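Local coordinates for Rho GTPase-activating protein 26 (Gallus gallus, PDB 1F7C) that accelerates GTP hydrolysis by the Rho-family GTPases RhoA and Cdc42, through the all-helical RhoGAP (BH) domain of Graf that this chain represents, at residues S39-C44 with L152-N157; I45-T50 with T86-E91; Q56-I61 with A160-N165; Q69-I74 with I94-S99; P182-P187 with I203-L208. All blocks are in the same frame, centred on the assembly; numbering follows the deposited sequence.

In the fold
From the N terminus, helix 35-51 supplies a segment to contact 1 and then to contact 2. Contact 2 closes the shorter loop, bringing residues 86-91 back to the helix, and is nested in the long loop that contact 1 closes at helix 146-164. The loop following helix 35-51 opens contact 3, which crosses both contact 1 and contact 2 and returns to the end of helix 146-164. Contact 4 joins helices 65-76 and 94-106; it is nested within contacts 1 and 3 and crosses contact 2. Contact 5 follows in series, pairing helices 173-184 and 198-210, and touches contact 1 through Leu152, Met156, Leu184 and Leu208.

Contact 1 of 5, residues S39-C44 with L152-N157; sequences SIIKKC and LHLLMN
Leu154 reaches from helix 146-164 to helix 35-51 with a single methyl, CD1, which meets two consecutive residues there. Its nearer neighbour is an aliphatic carbon of a lysine: Leu154 CD1 lies 4.0 Å from Lys42 CG. The other is a branch methyl, Ile41 CG2, 4.4 Å from Leu154 CD1. Leu154 has CG anti to its carbonyl carbon (chi1 -66°), and CD1 leads toward the facing helix. Lys42 contributes only the base of its chain; a bend at chi3 (-66°) follows, and NZ ends 6.3 Å from Leu154 CD1, so the charge stays off the methyl at an exposed position. The backbones are well separated, with Ile41 CA 8.0 Å from Leu155 CA, and no hydrogen bond links the two segments. In the next shell, helix 94-106 packs against both helices: Ile41 touches Leu101 and Tyr104, and Leu155 touches Leu105. The residue preceding Leu154, His153, stacks its ring with Phe216 of helix 212-217. The contact joins two helices far apart in sequence within the all-helical bundle of the RhoGAP domain, with helix 94-106 packed against both, away from the predicted arginine finger.

Contact 2 of 5, residues I45-T50 with T86-E91; sequences IHAVET and TEICAE
The carbonyl oxygen of His46 is gripped twice from within its own helix. Thr50 OG1 donates to His46 O at 2.7 Å, tilted 34° from the carbonyl plane, while Thr50 N reaches His46 O at 2.9 Å from the opposite face. The same threonine lays its methyl over one face of the histidine ring, with Thr50 CG2 3.3 Å above the plane of the His46 ring and offset toward the rim. With CG anti to the backbone N (chi1 -179°), the imidazole extends toward the loop, where Glu87 meets it: Glu87 OE1 lies 3.0 Å from His46 CE1, with the carboxylate and ring planes 64° apart. This is close polar packing rather than a hydrogen bond, although a protonated ring would probably draw the carboxylate more strongly. In the RhoGAP fold it sets the loop joining helices 65-76 and 94-106 against helix 35-51. A water weakly bridges helix and loop, 3.3 Å from His46 ND1 and 3.4 Å from Ile88 N. Were His46 replaced by an alanine, the Glu87 carboxylate would probably lose its polar neighbour, the water one of its two weak partners, and the Thr50 methyl the ring beneath it. Deeper in, Ala47 CB meets Ile88 CD1 at 4.4 Å, and both side chains also rest on Ile97 of helix 94-106.

Contact 3 of 5, residues Q56-I61 with A160-N165; sequences QGLYRI and AKVADN
The ring of Tyr59 meets helix 146-164 at its edge: Val162 CG2 lies near the ring plane, 4.3 Å from Tyr59 CE1. Elsewhere the ring is edge-to-face with Phe180, and Thr98, Leu101, Ile45 and Val48 pack around it. Its hydroxyl is hydrogen-bonded to His158 NE2, one helical turn before Val162, so both the apolar rim and the polar end of the tyrosine engage the same helix. Val162 also receives Leu58, whose CD1 approaches both methyls, 3.8 Å from Val162 CG1 and 4.1 Å from Val162 CG2. The valine torsion (chi1 166°) sets CG1 anti to the backbone N and CG2 anti to the carbonyl carbon, and this fork faces the incoming loop. The loop is folded back on itself by Gly57 O, which accepts from Arg60 N at 2.8 Å and from Ile61 N at 2.9 Å. Gly57 has a positive phi, and a CB there would run into the Ile61 side chain. Farther out, Tyr59 O is bonded by Lys102 NZ, while His158 ND1 is hydrogen-bonded to Glu49 OE2, a second shell that probably fixes the imidazole for Tyr59. Arg60, the predicted arginine finger for GTP hydrolysis, follows directly; its exposed side chain thus projects from a loop whose preceding two residues are sunk in the core, consistent with a firmly seated base for the finger.

Contact 4 of 5, residues Q69-I74 with I94-S99; sequences QKLLSI and IKTITS
Between residues 69-74 and 94-99 the backbones come nearest at Leu71 and Ile97, their CA atoms 7.8 Å apart. Segment 69-74 lies within helix 65-76, whereas 94-99 opens helix 94-106, where Thr98 N already bonds Ile94 O at 2.9 Å. Each backbone keeps its hydrogen bonds to itself, so side chains alone span the interval. Leu71 does nearly all the reaching. Its CG is anti to the backbone N (chi1 171°), which sends the isobutyl group out from its helix, and the CD2 methyl meets two neighbours, 4.0 Å from Ile97 CG1 and 4.1 Å from Thr96 CG2. The two receivers differ in stance. Ile97 starts out from its backbone heading away from residues 69-74, and the flank of its CG1 methylene is touched; Thr96 offers its methyl branch. Trp92 and Ala100 also touch Leu71, and Ile97 continues onto Cys44 and Ala47 of helix 35-51. On the exposed side of helix 65-76, Ser73 OG donates to Lys70 O at 2.7 Å from above the carbonyl plane, 39° out of it. Ser99 OG, by contrast, is hydrogen-bonded to Gly63 N, tying helix 94-106 to the chain ahead of helix 65-76. With one methyl set against a methylene and another methyl, the contact rests on dispersion and on exclusion of water, and involves neither charge nor hydrogen bonds between the segments.

Contact 5 of 5, residues P182-P187 with I203-L208; sequences PTLLRP and IVIEIL
Apolar packing between Leu184, Leu185, Val204 and Ile205 makes up the whole direct contact. Methyl meets methyl at its tightest point, Leu184 CD1 lying 3.7 Å from Ile205 CD1, and the same isoleucine methyl is 4.2 Å from Leu184 CB. Ile205 has CG1 anti to the carbonyl carbon (chi1 -55°) and a further turn at chi2 (-52°), which together present CD1 to the leucines. Leu185 adds looser touches through its CD1, 4.4 Å from Val204 CG1 and 4.5 Å from Ile205 CD1. Leu185 is the first residue to leave helical geometry, which is consistent with two consecutive leucines facing the same helix. Polar interactions lie outside the pair: backbone hydrogen bonds join Leu184 to Met113, which the side chains of both leucines and Val204 also touch, and Arg186 NH2 bonds the carbonyls of Leu105 and Leu108. Branched aliphatic groups, all buried, thus join the end of helix 173-184 to helix 198-210 by shape and hydrophobicity, without directional bonds between them.

Contact 1 of 5, residues S39-C44 with L152-N157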
# COMPACT_ATOMS: atom_id res chain seq x y z
N SER A 39 -0.31 -9.82 10.30
CA SER A 39 -1.53 -10.58 10.49
C SER A 39 -2.71 -9.73 10.00
O SER A 39 -3.56 -10.19 9.24
CB SER A 39 -1.71 -10.92 11.97
OG SER A 39 -2.99 -11.46 12.23
N ILE A 40 -2.74 -8.48 10.44
CA ILE A 40 -3.78 -7.55 10.06
C ILE A 40 -3.82 -7.36 8.54
O ILE A 40 -4.88 -7.42 7.93
CB ILE A 40 -3.56 -6.18 10.75
CG1 ILE A 40 -3.75 -6.35 12.26
CG2 ILE A 40 -4.52 -5.14 10.19
CD1 ILE A 40 -3.70 -5.05 13.04
N ILE A 41 -2.66 -7.13 7.94
CA ILE A 41 -2.58 -6.93 6.51
C ILE A 41 -3.05 -8.16 5.73
O ILE A 41 -3.83 -8.02 4.78
CB ILE A 41 -1.14 -6.60 6.08
CG1 ILE A 41 -0.76 -5.23 6.62
CG2 ILE A 41 -1.03 -6.63 4.56
CD1 ILE A 41 -1.58 -4.11 6.04
N LYS A 42 -2.59 -9.34 6.13
CA LYS A 42 -2.99 -10.57 5.46
C LYS A 42 -4.49 -10.86 5.57
O LYS A 42 -5.12 -11.27 4.61
CB LYS A 42 -2.18 -11.75 6.00
CG LYS A 42 -0.73 -11.73 5.57
CD LYS A 42 0.03 -12.96 6.05
CE LYS A 42 0.17 -12.99 7.56
NZ LYS A 42 1.07 -14.10 8.00
N LYS A 43 -5.05 -10.65 6.76
CA LYS A 43 -6.47 -10.89 6.96
C LYS A 43 -7.29 -9.93 6.10
O LYS A 43 -8.33 -10.31 5.56
CB LYS A 43 -6.84 -10.70 8.42
CG LYS A 43 -6.24 -11.71 9.38
CD LYS A 43 -6.66 -11.37 10.82
CE LYS A 43 -6.01 -12.30 11.84
NZ LYS A 43 -6.38 -13.73 11.66
N CYS A 44 -6.82 -8.70 5.96
CA CYS A 44 -7.52 -7.71 5.16
C CYS A 44 -7.37 -7.96 3.67
O CYS A 44 -8.32 -7.80 2.90
CB CYS A 44 -7.03 -6.30 5.50
SG CYS A 44 -7.58 -5.68 7.10
N LEU A 152 5.47 -4.31 2.14
CA LEU A 152 5.33 -3.57 0.91
C LEU A 152 5.07 -4.56 -0.25
O LEU A 152 4.33 -4.26 -1.19
CB LEU A 152 6.62 -2.78 0.66
CG LEU A 152 6.59 -1.70 -0.41
CD1 LEU A 152 5.57 -0.61 -0.03
CD2 LEU A 152 7.99 -1.12 -0.56
N HIS A 153 5.67 -5.74 -0.16
CA HIS A 153 5.52 -6.76 -1.19
C HIS A 153 4.08 -7.29 -1.22
O HIS A 153 3.48 -7.40 -2.30
CB HIS A 153 6.49 -7.92 -0.93
CG HIS A 153 6.53 -8.92 -2.04
ND1 HIS A 153 7.26 -10.09 -1.96
CD2 HIS A 153 5.94 -8.92 -3.26
CE1 HIS A 153 7.12 -10.77 -3.09
NE2 HIS A 153 6.33 -10.08 -3.89
N LEU A 154 3.54 -7.63 -0.06
CA LEU A 154 2.17 -8.14 0.05
C LEU A 154 1.20 -7.11 -0.48
O LEU A 154 0.26 -7.44 -1.18
CB LEU A 154 1.80 -8.44 1.50
CG LEU A 154 2.51 -9.57 2.23
CD1 LEU A 154 2.10 -9.57 3.70
CD2 LEU A 154 2.16 -10.89 1.58
N LEU A 155 1.41 -5.85 -0.11
CA LEU A 155 0.54 -4.77 -0.54
C LEU A 155 0.53 -4.52 -2.04
O LEU A 155 -0.54 -4.39 -2.62
CB LEU A 155 0.90 -3.48 0.18
CG LEU A 155 0.10 -3.19 1.45
CD1 LEU A 155 0.70 -1.97 2.16
CD2 LEU A 155 -1.36 -2.96 1.09
N MET A 156 1.71 -4.44 -2.66
CA MET A 156 1.78 -4.19 -4.09
C MET A 156 1.25 -5.36 -4.94
O MET A 156 0.64 -5.16 -6.00
CB MET A 156 3.22 -3.85 -4.50
CG MET A 156 3.77 -2.54 -3.92
SD MET A 156 2.72 -1.10 -4.23
CE MET A 156 1.95 -0.93 -2.65
N ASN A 157 1.49 -6.58 -4.49
CA ASN A 157 1.02 -7.76 -5.19
C ASN A 157 -0.51 -7.70 -5.22
O ASN A 157 -1.14 -7.92 -6.26
CB ASN A 157 1.48 -9.02 -4.46
CG ASN A 157 0.96 -10.29 -5.08
OD1 ASN A 157 1.49 -10.77 -6.08
ND2 ASN A 157 -0.10 -10.85 -4.50

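Contact 2 of 5, residues I45-T50 with T86-E91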
# COMPACT_ATOMS: atom_id res chain seq x y z
N ILE A 45 -6.17 -8.35 3.26
CA ILE A 45 -5.92 -8.62 1.85
C ILE A 45 -6.79 -9.79 1.40
O ILE A 45 -7.44 -9.73 0.36
CB ILE A 45 -4.44 -8.98 1.58
CG1 ILE A 45 -3.56 -7.75 1.77
CG2 ILE A 45 -4.28 -9.54 0.19
CD1 ILE A 45 -4.16 -6.51 1.21
N HIS A 46 -6.79 -10.84 2.20
CA HIS A 46 -7.55 -12.03 1.89
C HIS A 46 -9.04 -11.79 1.74
O HIS A 46 -9.66 -12.31 0.82
CB HIS A 46 -7.31 -13.10 2.95
CG HIS A 46 -8.04 -14.38 2.68
ND1 HIS A 46 -9.30 -14.64 3.17
CD2 HIS A 46 -7.71 -15.44 1.89
CE1 HIS A 46 -9.72 -15.80 2.70
NE2 HIS A 46 -8.78 -16.30 1.92
N ALA A 47 -9.61 -11.01 2.65
CA ALA A 47 -11.04 -10.72 2.60
C ALA A 47 -11.42 -9.92 1.36
O ALA A 47 -12.43 -10.20 0.70
CB ALA A 47 -11.48 -9.98 3.86
N VAL A 48 -10.63 -8.91 1.05
CA VAL A 48 -10.91 -8.09 -0.11
C VAL A 48 -10.83 -8.93 -1.38
O VAL A 48 -11.69 -8.84 -2.24
CB VAL A 48 -9.92 -6.88 -0.20
CG1 VAL A 48 -10.06 -6.15 -1.53
CG2 VAL A 48 -10.22 -5.91 0.92
N GLU A 49 -9.81 -9.78 -1.48
CA GLU A 49 -9.68 -10.59 -2.68
C GLU A 49 -10.73 -11.67 -2.83
O GLU A 49 -11.28 -11.83 -3.92
CB GLU A 49 -8.29 -11.20 -2.75
CG GLU A 49 -7.20 -10.16 -2.80
CD GLU A 49 -5.85 -10.74 -3.14
OE1 GLU A 49 -5.71 -11.97 -2.98
OE2 GLU A 49 -4.95 -9.99 -3.54
N THR A 50 -11.02 -12.40 -1.76
CA THR A 50 -12.01 -13.48 -1.83
C THR A 50 -13.47 -13.05 -1.88
O THR A 50 -14.33 -13.85 -2.25
CB THR A 50 -11.85 -14.51 -0.67
OG1 THR A 50 -11.89 -13.85 0.59
CG2 THR A 50 -10.54 -15.27 -0.82
N THR A 86 -7.43 -17.35 11.82
CA THR A 86 -8.82 -16.97 11.62
C THR A 86 -8.98 -16.07 10.39
O THR A 86 -8.00 -15.71 9.74
CB THR A 86 -9.37 -16.23 12.87
OG1 THR A 86 -10.77 -16.48 13.00
CG2 THR A 86 -9.14 -14.72 12.76
N GLU A 87 -10.22 -15.71 10.09
CA GLU A 87 -10.53 -14.85 8.96
C GLU A 87 -11.66 -13.92 9.34
O GLU A 87 -12.55 -14.29 10.11
CB GLU A 87 -10.93 -15.70 7.74
CG GLU A 87 -9.75 -16.24 6.96
CD GLU A 87 -10.14 -17.26 5.91
OE1 GLU A 87 -11.08 -16.98 5.13
OE2 GLU A 87 -9.51 -18.34 5.87
N ILE A 88 -11.63 -12.70 8.81
CA ILE A 88 -12.66 -11.72 9.12
C ILE A 88 -14.05 -12.24 8.78
O ILE A 88 -14.26 -12.85 7.73
CB ILE A 88 -12.41 -10.40 8.35
CG1 ILE A 88 -10.99 -9.89 8.66
CG2 ILE A 88 -13.44 -9.36 8.75
CD1 ILE A 88 -10.64 -8.59 7.98
N CYS A 89 -15.00 -11.98 9.68
CA CYS A 89 -16.39 -12.42 9.50
C CYS A 89 -17.11 -11.64 8.41
O CYS A 89 -16.80 -10.48 8.14
CB CYS A 89 -17.16 -12.28 10.82
SG CYS A 89 -18.86 -12.90 10.78
N ALA A 90 -18.09 -12.28 7.79
CA ALA A 90 -18.88 -11.67 6.73
C ALA A 90 -19.68 -10.48 7.24
O ALA A 90 -20.16 -9.67 6.46
CB ALA A 90 -19.81 -12.70 6.11
N GLU A 91 -19.83 -10.39 8.55
CA GLU A 91 -20.58 -9.30 9.17
C GLU A 91 -19.90 -7.96 8.91
O GLU A 91 -20.52 -6.90 9.04
CB GLU A 91 -20.69 -9.53 10.68
CG GLU A 91 -21.55 -10.73 11.05
CD GLU A 91 -21.40 -11.13 12.51
OE1 GLU A 91 -21.54 -10.24 13.39
OE2 GLU A 91 -21.16 -12.33 12.78
O HOH W 1 -9.72 -12.82 5.94

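Contact 3 of 5, residues Q56-I61 with A160-N165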
# COMPACT_ATOMS: atom_id res chain seq x y z
N GLN A 56 -16.94 -1.37 -6.17
CA GLN A 56 -16.49 -0.13 -6.78
C GLN A 56 -15.81 0.80 -5.78
O GLN A 56 -16.25 0.90 -4.64
CB GLN A 56 -17.67 0.60 -7.42
CG GLN A 56 -18.35 -0.19 -8.53
CD GLN A 56 -19.35 0.65 -9.32
OE1 GLN A 56 -20.15 1.40 -8.75
NE2 GLN A 56 -19.31 0.52 -10.65
N GLY A 57 -14.75 1.46 -6.22
CA GLY A 57 -14.02 2.38 -5.37
C GLY A 57 -13.23 1.77 -4.22
O GLY A 57 -13.09 2.40 -3.16
N LEU A 58 -12.71 0.56 -4.41
CA LEU A 58 -11.92 -0.11 -3.38
C LEU A 58 -10.79 0.80 -2.89
O LEU A 58 -9.97 1.26 -3.69
CB LEU A 58 -11.29 -1.40 -3.93
CG LEU A 58 -12.08 -2.70 -3.99
CD1 LEU A 58 -11.20 -3.77 -4.65
CD2 LEU A 58 -12.50 -3.15 -2.59
N TYR A 59 -10.78 1.04 -1.58
CA TYR A 59 -9.76 1.87 -0.94
C TYR A 59 -9.95 3.38 -1.14
O TYR A 59 -9.23 4.19 -0.57
CB TYR A 59 -8.35 1.44 -1.39
CG TYR A 59 -7.99 0.03 -0.95
CD1 TYR A 59 -7.97 -1.03 -1.87
CD2 TYR A 59 -7.70 -0.25 0.38
CE1 TYR A 59 -7.66 -2.34 -1.47
CE2 TYR A 59 -7.39 -1.55 0.80
CZ TYR A 59 -7.37 -2.59 -0.12
OH TYR A 59 -7.06 -3.86 0.31
N ARG A 60 -10.92 3.77 -1.97
CA ARG A 60 -11.21 5.18 -2.20
C ARG A 60 -12.40 5.52 -1.31
O ARG A 60 -12.45 6.58 -0.68
CB ARG A 60 -11.58 5.41 -3.67
CG ARG A 60 -11.96 6.85 -4.00
CD ARG A 60 -12.88 6.92 -5.22
NE ARG A 60 -12.17 6.71 -6.48
CZ ARG A 60 -12.76 6.27 -7.60
NH1 ARG A 60 -14.06 5.99 -7.60
NH2 ARG A 60 -12.05 6.12 -8.71
N ILE A 61 -13.36 4.61 -1.26
CA ILE A 61 -14.56 4.77 -0.45
C ILE A 61 -14.20 4.49 0.99
O ILE A 61 -13.68 3.42 1.31
CB ILE A 61 -15.68 3.79 -0.90
CG1 ILE A 61 -16.12 4.12 -2.33
CG2 ILE A 61 -16.85 3.85 0.07
CD1 ILE A 61 -16.56 5.57 -2.52
N ALA A 160 -2.02 -4.84 -7.43
CA ALA A 160 -1.92 -5.16 -8.86
C ALA A 160 -3.14 -5.97 -9.30
O ALA A 160 -3.62 -5.83 -10.43
CB ALA A 160 -0.64 -5.95 -9.14
N LYS A 161 -3.63 -6.82 -8.41
CA LYS A 161 -4.79 -7.65 -8.66
C LYS A 161 -6.03 -6.78 -8.64
O LYS A 161 -6.95 -6.97 -9.43
CB LYS A 161 -4.93 -8.73 -7.59
CG LYS A 161 -3.91 -9.84 -7.66
CD LYS A 161 -4.24 -10.87 -6.60
CE LYS A 161 -3.21 -11.95 -6.52
NZ LYS A 161 -3.66 -12.97 -5.53
N VAL A 162 -6.06 -5.83 -7.70
CA VAL A 162 -7.19 -4.92 -7.59
C VAL A 162 -7.28 -4.12 -8.89
O VAL A 162 -8.36 -3.99 -9.47
CB VAL A 162 -7.01 -3.91 -6.43
CG1 VAL A 162 -8.03 -2.78 -6.56
CG2 VAL A 162 -7.19 -4.61 -5.09
N ALA A 163 -6.13 -3.60 -9.34
CA ALA A 163 -6.08 -2.79 -10.55
C ALA A 163 -6.40 -3.54 -11.83
O ALA A 163 -6.94 -2.95 -12.77
CB ALA A 163 -4.70 -2.11 -10.68
N ASP A 164 -6.08 -4.82 -11.88
CA ASP A 164 -6.36 -5.59 -13.07
C ASP A 164 -7.88 -5.77 -13.27
O ASP A 164 -8.33 -6.08 -14.35
CB ASP A 164 -5.66 -6.95 -12.99
CG ASP A 164 -5.78 -7.76 -14.27
OD1 ASP A 164 -6.43 -8.82 -14.24
OD2 ASP A 164 -5.23 -7.34 -15.30
N ASN A 165 -8.66 -5.53 -12.22
CA ASN A 165 -10.11 -5.65 -12.29
C ASN A 165 -10.76 -4.26 -12.29
O ASN A 165 -11.91 -4.09 -11.86
CB ASN A 165 -10.62 -6.47 -11.10
CG ASN A 165 -12.07 -6.90 -11.25
OD1 ASN A 165 -12.47 -7.39 -12.31
ND2 ASN A 165 -12.86 -6.75 -10.19

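Contact 4 of 5, residues Q69-I74 with I94-S99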
# COMPACT_ATOMS: atom_id res chain seq x y z
N GLN A 69 -12.58 1.35 13.69
CA GLN A 69 -11.86 1.26 14.96
C GLN A 69 -12.21 -0.02 15.72
O GLN A 69 -11.36 -0.62 16.37
CB GLN A 69 -12.20 2.47 15.85
CG GLN A 69 -11.76 3.81 15.29
CD GLN A 69 -10.28 3.85 14.97
OE1 GLN A 69 -9.47 3.26 15.69
NE2 GLN A 69 -9.92 4.54 13.90
N LYS A 70 -13.47 -0.43 15.63
CA LYS A 70 -13.93 -1.62 16.32
C LYS A 70 -13.32 -2.89 15.73
O LYS A 70 -13.01 -3.83 16.47
CB LYS A 70 -15.46 -1.71 16.28
CG LYS A 70 -16.01 -2.86 17.11
CD LYS A 70 -17.53 -2.87 17.13
CE LYS A 70 -18.05 -4.06 17.93
NZ LYS A 70 -19.54 -4.10 17.95
N LEU A 71 -13.15 -2.93 14.41
CA LEU A 71 -12.56 -4.09 13.77
C LEU A 71 -11.08 -4.11 14.13
O LEU A 71 -10.51 -5.17 14.43
CB LEU A 71 -12.73 -4.02 12.25
CG LEU A 71 -11.97 -5.05 11.40
CD1 LEU A 71 -12.30 -6.46 11.85
CD2 LEU A 71 -12.32 -4.86 9.93
N LEU A 72 -10.46 -2.94 14.11
CA LEU A 72 -9.05 -2.81 14.45
C LEU A 72 -8.76 -3.38 15.84
O LEU A 72 -7.89 -4.23 16.00
CB LEU A 72 -8.61 -1.35 14.38
CG LEU A 72 -8.33 -0.83 12.97
CD1 LEU A 72 -7.99 0.65 13.00
CD2 LEU A 72 -7.17 -1.63 12.38
N SER A 73 -9.52 -2.90 16.83
CA SER A 73 -9.34 -3.36 18.20
C SER A 73 -9.42 -4.88 18.31
O SER A 73 -8.78 -5.48 19.17
CB SER A 73 -10.39 -2.72 19.11
OG SER A 73 -11.70 -3.13 18.75
N ILE A 74 -10.21 -5.50 17.44
CA ILE A 74 -10.34 -6.95 17.47
C ILE A 74 -9.16 -7.61 16.76
O ILE A 74 -8.79 -8.74 17.08
CB ILE A 74 -11.64 -7.41 16.78
CG1 ILE A 74 -12.85 -6.82 17.51
CG2 ILE A 74 -11.72 -8.93 16.77
CD1 ILE A 74 -14.18 -7.23 16.92
N ILE A 94 -16.92 -4.42 3.35
CA ILE A 94 -15.66 -4.28 2.62
C ILE A 94 -15.06 -2.88 2.85
O ILE A 94 -13.86 -2.75 3.09
CB ILE A 94 -15.87 -4.52 1.09
CG1 ILE A 94 -16.14 -6.01 0.81
CG2 ILE A 94 -14.64 -4.06 0.32
CD1 ILE A 94 -14.98 -6.93 1.13
N LYS A 95 -15.90 -1.85 2.77
CA LYS A 95 -15.46 -0.47 2.99
C LYS A 95 -14.80 -0.36 4.37
O LYS A 95 -13.88 0.42 4.57
CB LYS A 95 -16.67 0.47 2.91
CG LYS A 95 -17.77 0.15 3.93
CD LYS A 95 -19.13 0.74 3.56
CE LYS A 95 -19.11 2.26 3.44
NZ LYS A 95 -20.47 2.83 3.17
N THR A 96 -15.29 -1.15 5.31
CA THR A 96 -14.78 -1.18 6.68
C THR A 96 -13.42 -1.87 6.74
O THR A 96 -12.50 -1.42 7.43
CB THR A 96 -15.75 -1.93 7.61
OG1 THR A 96 -17.00 -1.23 7.66
CG2 THR A 96 -15.19 -2.04 9.02
N ILE A 97 -13.30 -2.97 6.00
CA ILE A 97 -12.07 -3.74 5.95
C ILE A 97 -10.93 -3.03 5.21
O ILE A 97 -9.76 -3.19 5.58
CB ILE A 97 -12.33 -5.12 5.31
CG1 ILE A 97 -13.30 -5.90 6.20
CG2 ILE A 97 -11.01 -5.87 5.09
CD1 ILE A 97 -13.81 -7.20 5.60
N THR A 98 -11.26 -2.25 4.18
CA THR A 98 -10.21 -1.54 3.44
C THR A 98 -9.79 -0.31 4.22
O THR A 98 -8.64 0.13 4.14
CB THR A 98 -10.67 -1.09 2.02
OG1 THR A 98 -11.77 -0.19 2.13
CG2 THR A 98 -11.07 -2.30 1.19
N SER A 99 -10.72 0.27 4.97
CA SER A 99 -10.41 1.44 5.78
C SER A 99 -9.53 1.02 6.95
O SER A 99 -8.64 1.76 7.36
CB SER A 99 -11.69 2.12 6.26
OG SER A 99 -12.23 2.93 5.23

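Contact 5 of 5, residues P182-P187 with I203-L208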
# COMPACT_ATOMS: atom_id res chain seq x y z
N PRO A 182 0.14 9.13 -0.49
CA PRO A 182 0.27 9.88 0.76
C PRO A 182 0.18 9.00 2.01
O PRO A 182 0.49 9.45 3.10
CB PRO A 182 -0.87 10.88 0.68
CG PRO A 182 -1.93 10.08 0.04
CD PRO A 182 -1.20 9.34 -1.08
N THR A 183 -0.23 7.75 1.83
CA THR A 183 -0.37 6.84 2.95
C THR A 183 0.89 6.04 3.23
O THR A 183 1.09 5.55 4.34
CB THR A 183 -1.51 5.83 2.70
OG1 THR A 183 -2.71 6.54 2.37
CG2 THR A 183 -1.75 4.98 3.93
N LEU A 184 1.75 5.90 2.22
CA LEU A 184 2.97 5.12 2.37
C LEU A 184 4.22 5.98 2.48
O LEU A 184 5.28 5.49 2.88
CB LEU A 184 3.11 4.14 1.20
CG LEU A 184 2.01 3.08 1.06
CD1 LEU A 184 2.39 2.13 -0.04
CD2 LEU A 184 1.81 2.33 2.37
N LEU A 185 4.08 7.24 2.11
CA LEU A 185 5.17 8.22 2.17
C LEU A 185 4.57 9.44 2.87
O LEU A 185 3.81 10.17 2.25
CB LEU A 185 5.61 8.60 0.76
CG LEU A 185 6.34 7.54 -0.06
CD1 LEU A 185 5.89 7.61 -1.50
CD2 LEU A 185 7.83 7.74 0.05
N ARG A 186 4.90 9.65 4.14
CA ARG A 186 4.36 10.80 4.86
C ARG A 186 5.18 12.04 4.57
O ARG A 186 6.31 12.17 5.04
CB ARG A 186 4.38 10.57 6.38
CG ARG A 186 3.69 9.32 6.90
CD ARG A 186 3.66 9.38 8.43
NE ARG A 186 3.54 8.09 9.11
CZ ARG A 186 2.52 7.24 8.96
NH1 ARG A 186 1.52 7.52 8.13
NH2 ARG A 186 2.50 6.12 9.66
N PRO A 187 4.62 12.99 3.79
CA PRO A 187 5.30 14.24 3.44
C PRO A 187 5.78 15.05 4.65
O PRO A 187 5.61 14.58 5.80
CB PRO A 187 4.24 15.00 2.63
CG PRO A 187 3.49 13.89 1.96
CD PRO A 187 3.34 12.87 3.07
N ILE A 203 3.53 8.63 -8.21
CA ILE A 203 4.19 7.93 -9.32
C ILE A 203 4.98 6.72 -8.79
O ILE A 203 5.08 5.68 -9.44
CB ILE A 203 5.18 8.86 -10.06
CG1 ILE A 203 4.43 10.09 -10.61
CG2 ILE A 203 5.87 8.12 -11.19
CD1 ILE A 203 3.28 9.74 -11.54
N VAL A 204 5.54 6.88 -7.59
CA VAL A 204 6.31 5.83 -6.97
C VAL A 204 5.40 4.61 -6.74
O VAL A 204 5.78 3.48 -7.07
CB VAL A 204 6.94 6.32 -5.63
CG1 VAL A 204 7.44 5.14 -4.80
CG2 VAL A 204 8.10 7.27 -5.92
N ILE A 205 4.22 4.83 -6.18
CA ILE A 205 3.30 3.73 -5.93
C ILE A 205 2.92 3.06 -7.26
O ILE A 205 2.87 1.83 -7.35
CB ILE A 205 2.04 4.21 -5.21
CG1 ILE A 205 2.43 4.96 -3.92
CG2 ILE A 205 1.13 3.03 -4.91
CD1 ILE A 205 3.38 4.21 -2.99
N GLU A 206 2.67 3.87 -8.29
CA GLU A 206 2.31 3.36 -9.60
C GLU A 206 3.38 2.44 -10.14
O GLU A 206 3.08 1.36 -10.65
CB GLU A 206 2.09 4.50 -10.58
CG GLU A 206 0.82 5.29 -10.37
CD GLU A 206 0.65 6.35 -11.43
OE1 GLU A 206 1.26 6.19 -12.51
OE2 GLU A 206 -0.09 7.33 -11.20
N ILE A 207 4.63 2.87 -10.05
CA ILE A 207 5.74 2.06 -10.53
C ILE A 207 5.83 0.74 -9.77
O ILE A 207 6.08 -0.30 -10.36
CB ILE A 207 7.08 2.82 -10.39
CG1 ILE A 207 7.09 4.01 -11.36
CG2 ILE A 207 8.24 1.89 -10.69
CD1 ILE A 207 8.22 5.02 -11.10
N LEU A 208 5.61 0.79 -8.46
CA LEU A 208 5.67 -0.42 -7.65
C LEU A 208 4.56 -1.41 -7.95
O LEU A 208 4.75 -2.62 -7.83
CB LEU A 208 5.64 -0.06 -6.16
CG LEU A 208 6.92 0.58 -5.61
CD1 LEU A 208 6.74 0.87 -4.13
CD2 LEU A 208 8.10 -0.34 -5.83